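Local coordinates for protein ATP phosphoribosyltransferase (Methanobacterium thermoautotrophicum, PDB 2VD3) that probably catalyses the condensation of ATP with 5-phosphoribose 1-diphosphate, the first step of histidine biosynthesis, and binds histidine as an inhibitor, at residues V219-D224 and D229-L234; G124-Y129 and A137-L142. All coordinates share one frame; numbering follows the deposited sequence.

Overall arrangement
Contact 2 comes first along the chain, and contact 1 follows in series. They lie on opposite sides of the chain's centre, with their own centres about 57 Å apart and their nearest atoms about 40 Å apart. They share no sheet. Contact 2 packs helix 123-132 on strand 138-141 of the mixed sheet, in the ATP phosphoribosyltransferase part of the chain. Contact 1 packs helix 228-234 on strand 216-224 of the four-stranded antiparallel sheet, in the HisG C-terminal domain. Histidine binds at contact 1, in this C-terminal domain and apart from the phosphoribosyltransferase part, which is consistent with allosteric inhibition as in long-form HisG enzymes.

Contact 1: residues V219-D224 and D229-L234; sequences VMLNID and DRVRAL. With HIS (histidine), chain C.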
loop_
_atom_site.group_PDB
_atom_site.type_symbol
_atom_site.label_atom_id
_atom_site.label_comp_id
_atom_site.label_asym_id
_atom_site.label_seq_id
_atom_site.Cartn_x
_atom_site.Cartn_y
_atom_site.Cartn_z
ATOM N N VAL A 219 -21.112 -36.002 -9.070
ATOM C CA VAL A 219 -22.215 -35.668 -9.965
ATOM C C VAL A 219 -23.479 -36.459 -9.619
ATOM O O VAL A 219 -23.442 -37.681 -9.523
ATOM C CB VAL A 219 -21.811 -35.856 -11.451
ATOM C CG1 VAL A 219 -23.001 -35.637 -12.393
ATOM C CG2 VAL A 219 -20.683 -34.903 -11.799
ATOM N N MET A 220 -24.585 -35.737 -9.425
ATOM C CA MET A 220 -25.882 -36.328 -9.071
ATOM C C MET A 220 -26.941 -35.963 -10.108
ATOM O O MET A 220 -26.935 -34.854 -10.646
ATOM C CB MET A 220 -26.361 -35.830 -7.703
ATOM C CG MET A 220 -25.416 -36.073 -6.553
ATOM S SD MET A 220 -25.784 -35.039 -5.125
ATOM C CE MET A 220 -27.055 -35.970 -4.279
ATOM N N LEU A 221 -27.858 -36.896 -10.365
ATOM C CA LEU A 221 -28.930 -36.691 -11.345
ATOM C C LEU A 221 -30.173 -37.517 -11.032
ATOM O O LEU A 221 -30.089 -38.567 -10.390
ATOM C CB LEU A 221 -28.444 -37.003 -12.768
ATOM C CG LEU A 221 -27.865 -38.385 -13.109
ATOM C CD1 LEU A 221 -28.936 -39.473 -13.268
ATOM C CD2 LEU A 221 -27.068 -38.277 -14.384
ATOM N N ASN A 222 -31.318 -37.028 -11.498
ATOM C CA ASN A 222 -32.563 -37.778 -11.460
ATOM C C ASN A 222 -32.833 -38.412 -12.826
ATOM O O ASN A 222 -32.835 -37.724 -13.846
ATOM C CB ASN A 222 -33.723 -36.866 -11.053
ATOM C CG ASN A 222 -33.625 -36.397 -9.613
ATOM O OD1 ASN A 222 -33.179 -37.134 -8.729
ATOM N ND2 ASN A 222 -34.062 -35.166 -9.365
ATOM N N ILE A 223 -33.042 -39.727 -12.839
ATOM C CA ILE A 223 -33.333 -40.448 -14.076
ATOM C C ILE A 223 -34.555 -41.342 -13.917
ATOM O O ILE A 223 -34.762 -41.940 -12.859
ATOM C CB ILE A 223 -32.099 -41.270 -14.586
ATOM C CG1 ILE A 223 -32.319 -41.795 -16.005
ATOM C CG2 ILE A 223 -31.774 -42.426 -13.667
ATOM C CD1 ILE A 223 -32.255 -40.748 -17.081
ATOM N N ASP A 224 -35.371 -41.411 -14.965
ATOM C CA ASP A 224 -36.455 -42.380 -15.023
ATOM C C ASP A 224 -35.832 -43.764 -15.193
ATOM O O ASP A 224 -34.897 -43.940 -15.985
ATOM C CB ASP A 224 -37.433 -42.049 -16.158
ATOM C CG ASP A 224 -38.060 -40.664 -16.004
ATOM O OD1 ASP A 224 -39.220 -40.581 -15.542
ATOM O OD2 ASP A 224 -37.387 -39.656 -16.326
ATOM N N ASP A 229 -30.116 -47.891 -17.295
ATOM C CA ASP A 229 -29.047 -48.697 -17.891
ATOM C C ASP A 229 -27.992 -47.870 -18.643
ATOM O O ASP A 229 -26.790 -48.064 -18.441
ATOM C CB ASP A 229 -29.624 -49.796 -18.794
ATOM C CG ASP A 229 -30.619 -49.261 -19.815
ATOM O OD1 ASP A 229 -31.217 -48.185 -19.579
ATOM O OD2 ASP A 229 -30.809 -49.932 -20.855
ATOM N N ARG A 230 -28.437 -46.949 -19.495
ATOM C CA ARG A 230 -27.511 -46.105 -20.257
ATOM C C ARG A 230 -26.704 -45.156 -19.361
ATOM O O ARG A 230 -25.593 -44.756 -19.716
ATOM C CB ARG A 230 -28.242 -45.342 -21.367
ATOM C CG ARG A 230 -28.625 -46.223 -22.557
ATOM C CD ARG A 230 -29.313 -45.439 -23.669
ATOM N NE ARG A 230 -30.570 -44.831 -23.229
ATOM C CZ ARG A 230 -31.468 -44.278 -24.043
ATOM N NH1 ARG A 230 -32.572 -43.748 -23.537
ATOM N NH2 ARG A 230 -31.270 -44.254 -25.356
ATOM N N VAL A 231 -27.264 -44.823 -18.198
ATOM C CA VAL A 231 -26.582 -43.996 -17.201
ATOM C C VAL A 231 -25.431 -44.749 -16.508
ATOM O O VAL A 231 -24.437 -44.130 -16.119
ATOM C CB VAL A 231 -27.579 -43.420 -16.159
ATOM C CG1 VAL A 231 -26.858 -42.569 -15.115
ATOM C CG2 VAL A 231 -28.661 -42.595 -16.852
ATOM N N ARG A 232 -25.573 -46.072 -16.360
ATOM C CA ARG A 232 -24.503 -46.945 -15.842
ATOM C C ARG A 232 -23.254 -46.817 -16.693
ATOM O O ARG A 232 -22.172 -46.542 -16.178
ATOM C CB ARG A 232 -24.916 -48.422 -15.863
ATOM C CG ARG A 232 -26.016 -48.826 -14.919
ATOM C CD ARG A 232 -26.388 -50.291 -15.125
ATOM N N ALA A 233 -23.421 -47.025 -17.999
ATOM C CA ALA A 233 -22.316 -46.975 -18.958
ATOM C C ALA A 233 -21.683 -45.587 -19.078
ATOM O O ALA A 233 -20.522 -45.470 -19.465
ATOM C CB ALA A 233 -22.774 -47.480 -20.331
ATOM N N LEU A 234 -22.442 -44.543 -18.746
ATOM C CA LEU A 234 -21.949 -43.166 -18.839
ATOM C C LEU A 234 -21.225 -42.712 -17.569
ATOM O O LEU A 234 -20.295 -41.902 -17.628
ATOM C CB LEU A 234 -23.090 -42.196 -19.167
ATOM C CG LEU A 234 -23.810 -42.290 -20.517
ATOM C CD1 LEU A 234 -24.995 -41.341 -20.528
ATOM C CD2 LEU A 234 -22.886 -42.014 -21.704
HETATM N N HIS C . -33.853 -36.058 -5.869
HETATM C CA HIS C . -33.516 -34.722 -5.273
HETATM C C HIS C . -34.177 -33.588 -6.045
HETATM O O HIS C . -34.200 -32.448 -5.585
HETATM C CB HIS C . -31.999 -34.509 -5.239
HETATM C CG HIS C . -31.333 -34.674 -6.571
HETATM N ND1 HIS C . -30.443 -35.694 -6.836
HETATM C CD2 HIS C . -31.428 -33.950 -7.710
HETATM C CE1 HIS C . -30.020 -35.591 -8.085
HETATM N NE2 HIS C . -30.606 -34.543 -8.638
HETATM O OXT HIS C . -34.699 -33.780 -7.151
#
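The amide of N222 lies over one face of the bound histidine's imidazole, the two planes about 31° apart. M220 CB approaches from the other side of the ring plane, displaced toward CE1. At the ring edge, L221 N comes within 3.4 Å of the ligand's CE1. The same amide holds the ligand's backbone end twice. N222 ND2 donates to histidine OXT at 2.7 Å (N-H...O angle 151°), and histidine N donates to N222 OD1 at 3.1 Å. N222 ND2 also bonds D278 OD2, which helps fix the amide's rotation. With an alanine here both ligand bonds go, and the histidine would probably be held less firmly and D278 OD2 left without this partner.

L221 and I223 turn to the other side of the strand. L221 CD1 meets V231 CG1 tip to tip at 4.2 Å. I223 CG1 slides past V231 CG2 at 3.8 Å, the two side chains running in opposite directions.

The contact is thus apolar and buried between helix 228-234 and the sheet. L271 of helix 264-272 also touches L221. Strand 216-224 runs between 252-260 and 279-283 in a ferredoxin-like βαββαβ fold. Both helices pack on one face; histidine sits on the other, between two subunits, where D278 O of this chain and M238, T239, G240, T242 and V258 of the second subunit also bond it.

Contact 2: residues G124-Y129 and A137-L142; sequences GITENY and AEVVEL
Helix 123-132 passes strand 138-141 with E127 and V139 closest, their CA atoms 7.0 Å apart, and no hydrogen bond joins the two segments. V139 is the one strand residue that carries the contact. T126 CG2 meets V139 CG2 at 4.0 Å. The threonine's CG2 stands anti to the backbone N (chi1 -52° for OG1), which leaves OG1 to bond F122 O and T120 OG1.

E127, next along the helix, points past the strand at its CB, but its chain bends at chi2 (-75°) and brings the carboxylate over V139. V139 CG2 sits nearly straight below the flat face of this group, 3.8 Å from E127 CD. E127 OE2 reaches V139 CB at 3.5 Å.

The segments belong to a beta-alpha-beta unit: strands 117-120 and 138-141 are parallel neighbours, and the helix connects them. P123 and L130 of the same helix also touch V139.

The chemistry is van der Waals packing. The threonine offers its methyl to the valine and keeps its hydroxyl for F122 O and for T120 OG1 on strand 117-120. The glutamate closes the exposed margin. No hydrogen bond or salt bridge joins its carboxylate to segment 137-142, which implies packing without a directional bond.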
loop_
_atom_site.group_PDB
_atom_site.type_symbol
_atom_site.label_atom_id
_atom_site.label_comp_id
_atom_site.label_asym_id
_atom_site.label_seq_id
_atom_site.Cartn_x
_atom_site.Cartn_y
_atom_site.Cartn_z
ATOM N N GLY A 124 22.901 -20.930 -8.730
ATOM C CA GLY A 124 23.211 -22.322 -8.396
ATOM C C GLY A 124 22.745 -23.297 -9.461
ATOM O O GLY A 124 23.539 -24.056 -10.020
ATOM N N ILE A 125 21.448 -23.267 -9.737
ATOM C CA ILE A 125 20.850 -24.080 -10.793
ATOM C C ILE A 125 21.508 -23.772 -12.137
ATOM O O ILE A 125 21.779 -24.684 -12.913
ATOM C CB ILE A 125 19.309 -23.859 -10.871
ATOM C CG1 ILE A 125 18.624 -24.440 -9.625
ATOM C CG2 ILE A 125 18.718 -24.443 -12.163
ATOM C CD1 ILE A 125 17.206 -23.902 -9.354
ATOM N N THR A 126 21.779 -22.493 -12.397
ATOM C CA THR A 126 22.336 -22.087 -13.683
ATOM C C THR A 126 23.799 -22.531 -13.857
ATOM O O THR A 126 24.147 -23.059 -14.914
ATOM C CB THR A 126 22.127 -20.565 -13.993
ATOM O OG1 THR A 126 20.739 -20.220 -13.846
ATOM C CG2 THR A 126 22.555 -20.233 -15.423
ATOM N N GLU A 127 24.638 -22.333 -12.834
ATOM C CA GLU A 127 26.016 -22.841 -12.883
ATOM C C GLU A 127 25.977 -24.334 -13.143
ATOM O O GLU A 127 26.674 -24.836 -14.021
ATOM C CB GLU A 127 26.803 -22.564 -11.593
ATOM C CG GLU A 127 27.110 -21.084 -11.302
ATOM C CD GLU A 127 28.232 -20.478 -12.159
ATOM O OE1 GLU A 127 28.760 -21.155 -13.076
ATOM O OE2 GLU A 127 28.587 -19.303 -11.901
ATOM N N ASN A 128 25.126 -25.025 -12.389
ATOM C CA ASN A 128 24.981 -26.476 -12.474
ATOM C C ASN A 128 24.523 -26.982 -13.842
ATOM O O ASN A 128 25.023 -27.998 -14.322
ATOM C CB ASN A 128 24.021 -26.968 -11.392
ATOM C CG ASN A 128 24.234 -28.419 -11.050
ATOM O OD1 ASN A 128 25.234 -28.781 -10.429
ATOM N ND2 ASN A 128 23.294 -29.264 -11.447
ATOM N N TYR A 129 23.566 -26.277 -14.450
ATOM C CA TYR A 129 23.094 -26.567 -15.809
ATOM C C TYR A 129 24.226 -26.404 -16.821
ATOM O O TYR A 129 24.394 -27.237 -17.718
ATOM C CB TYR A 129 21.926 -25.641 -16.167
ATOM C CG TYR A 129 21.608 -25.520 -17.650
ATOM C CD1 TYR A 129 20.694 -26.380 -18.264
ATOM C CD2 TYR A 129 22.207 -24.533 -18.433
ATOM C CE1 TYR A 129 20.397 -26.263 -19.626
ATOM C CE2 TYR A 129 21.920 -24.412 -19.785
ATOM C CZ TYR A 129 21.017 -25.280 -20.377
ATOM O OH TYR A 129 20.722 -25.147 -21.716
ATOM N N ALA A 137 30.263 -20.365 -19.797
ATOM C CA ALA A 137 29.580 -19.085 -19.872
ATOM C C ALA A 137 29.597 -18.451 -18.491
ATOM O O ALA A 137 29.668 -19.158 -17.478
ATOM C CB ALA A 137 28.152 -19.260 -20.382
ATOM N N GLU A 138 29.553 -17.122 -18.451
ATOM C CA GLU A 138 29.550 -16.398 -17.187
ATOM C C GLU A 138 28.124 -16.210 -16.689
ATOM O O GLU A 138 27.191 -16.020 -17.480
ATOM C CB GLU A 138 30.255 -15.041 -17.309
ATOM C CG GLU A 138 31.550 -15.046 -18.133
ATOM C CD GLU A 138 32.544 -16.117 -17.702
ATOM O OE1 GLU A 138 32.855 -16.204 -16.492
ATOM O OE2 GLU A 138 33.019 -16.865 -18.587
ATOM N N VAL A 139 27.974 -16.256 -15.371
ATOM C CA VAL A 139 26.675 -16.165 -14.727
ATOM C C VAL A 139 26.637 -14.929 -13.845
ATOM O O VAL A 139 27.435 -14.797 -12.915
ATOM C CB VAL A 139 26.382 -17.440 -13.895
ATOM C CG1 VAL A 139 25.173 -17.255 -13.011
ATOM C CG2 VAL A 139 26.198 -18.641 -14.816
ATOM N N VAL A 140 25.713 -14.024 -14.148
ATOM C CA VAL A 140 25.544 -12.805 -13.364
ATOM C C VAL A 140 24.223 -12.869 -12.596
ATOM O O VAL A 140 23.145 -13.007 -13.186
ATOM C CB VAL A 140 25.627 -11.514 -14.241
ATOM C CG1 VAL A 140 25.401 -10.264 -13.392
ATOM C CG2 VAL A 140 26.977 -11.423 -14.935
ATOM N N GLU A 141 24.323 -12.784 -11.276
ATOM C CA GLU A 141 23.153 -12.820 -10.424
ATOM C C GLU A 141 22.524 -11.434 -10.335
ATOM O O GLU A 141 23.206 -10.448 -10.059
ATOM C CB GLU A 141 23.521 -13.354 -9.043
ATOM C CG GLU A 141 22.523 -13.017 -7.967
ATOM C CD GLU A 141 22.388 -14.104 -6.935
ATOM O OE1 GLU A 141 21.240 -14.387 -6.543
ATOM O OE2 GLU A 141 23.416 -14.677 -6.523
ATOM N N LEU A 142 21.221 -11.363 -10.589
ATOM C CA LEU A 142 20.499 -10.114 -10.460
ATOM C C LEU A 142 19.423 -10.272 -9.406
ATOM O O LEU A 142 19.030 -11.388 -9.068
ATOM C CB LEU A 142 19.894 -9.664 -11.800
ATOM C CG LEU A 142 20.817 -9.375 -12.991
ATOM C CD1 LEU A 142 20.021 -8.751 -14.131
ATOM C CD2 LEU A 142 21.993 -8.487 -12.618
#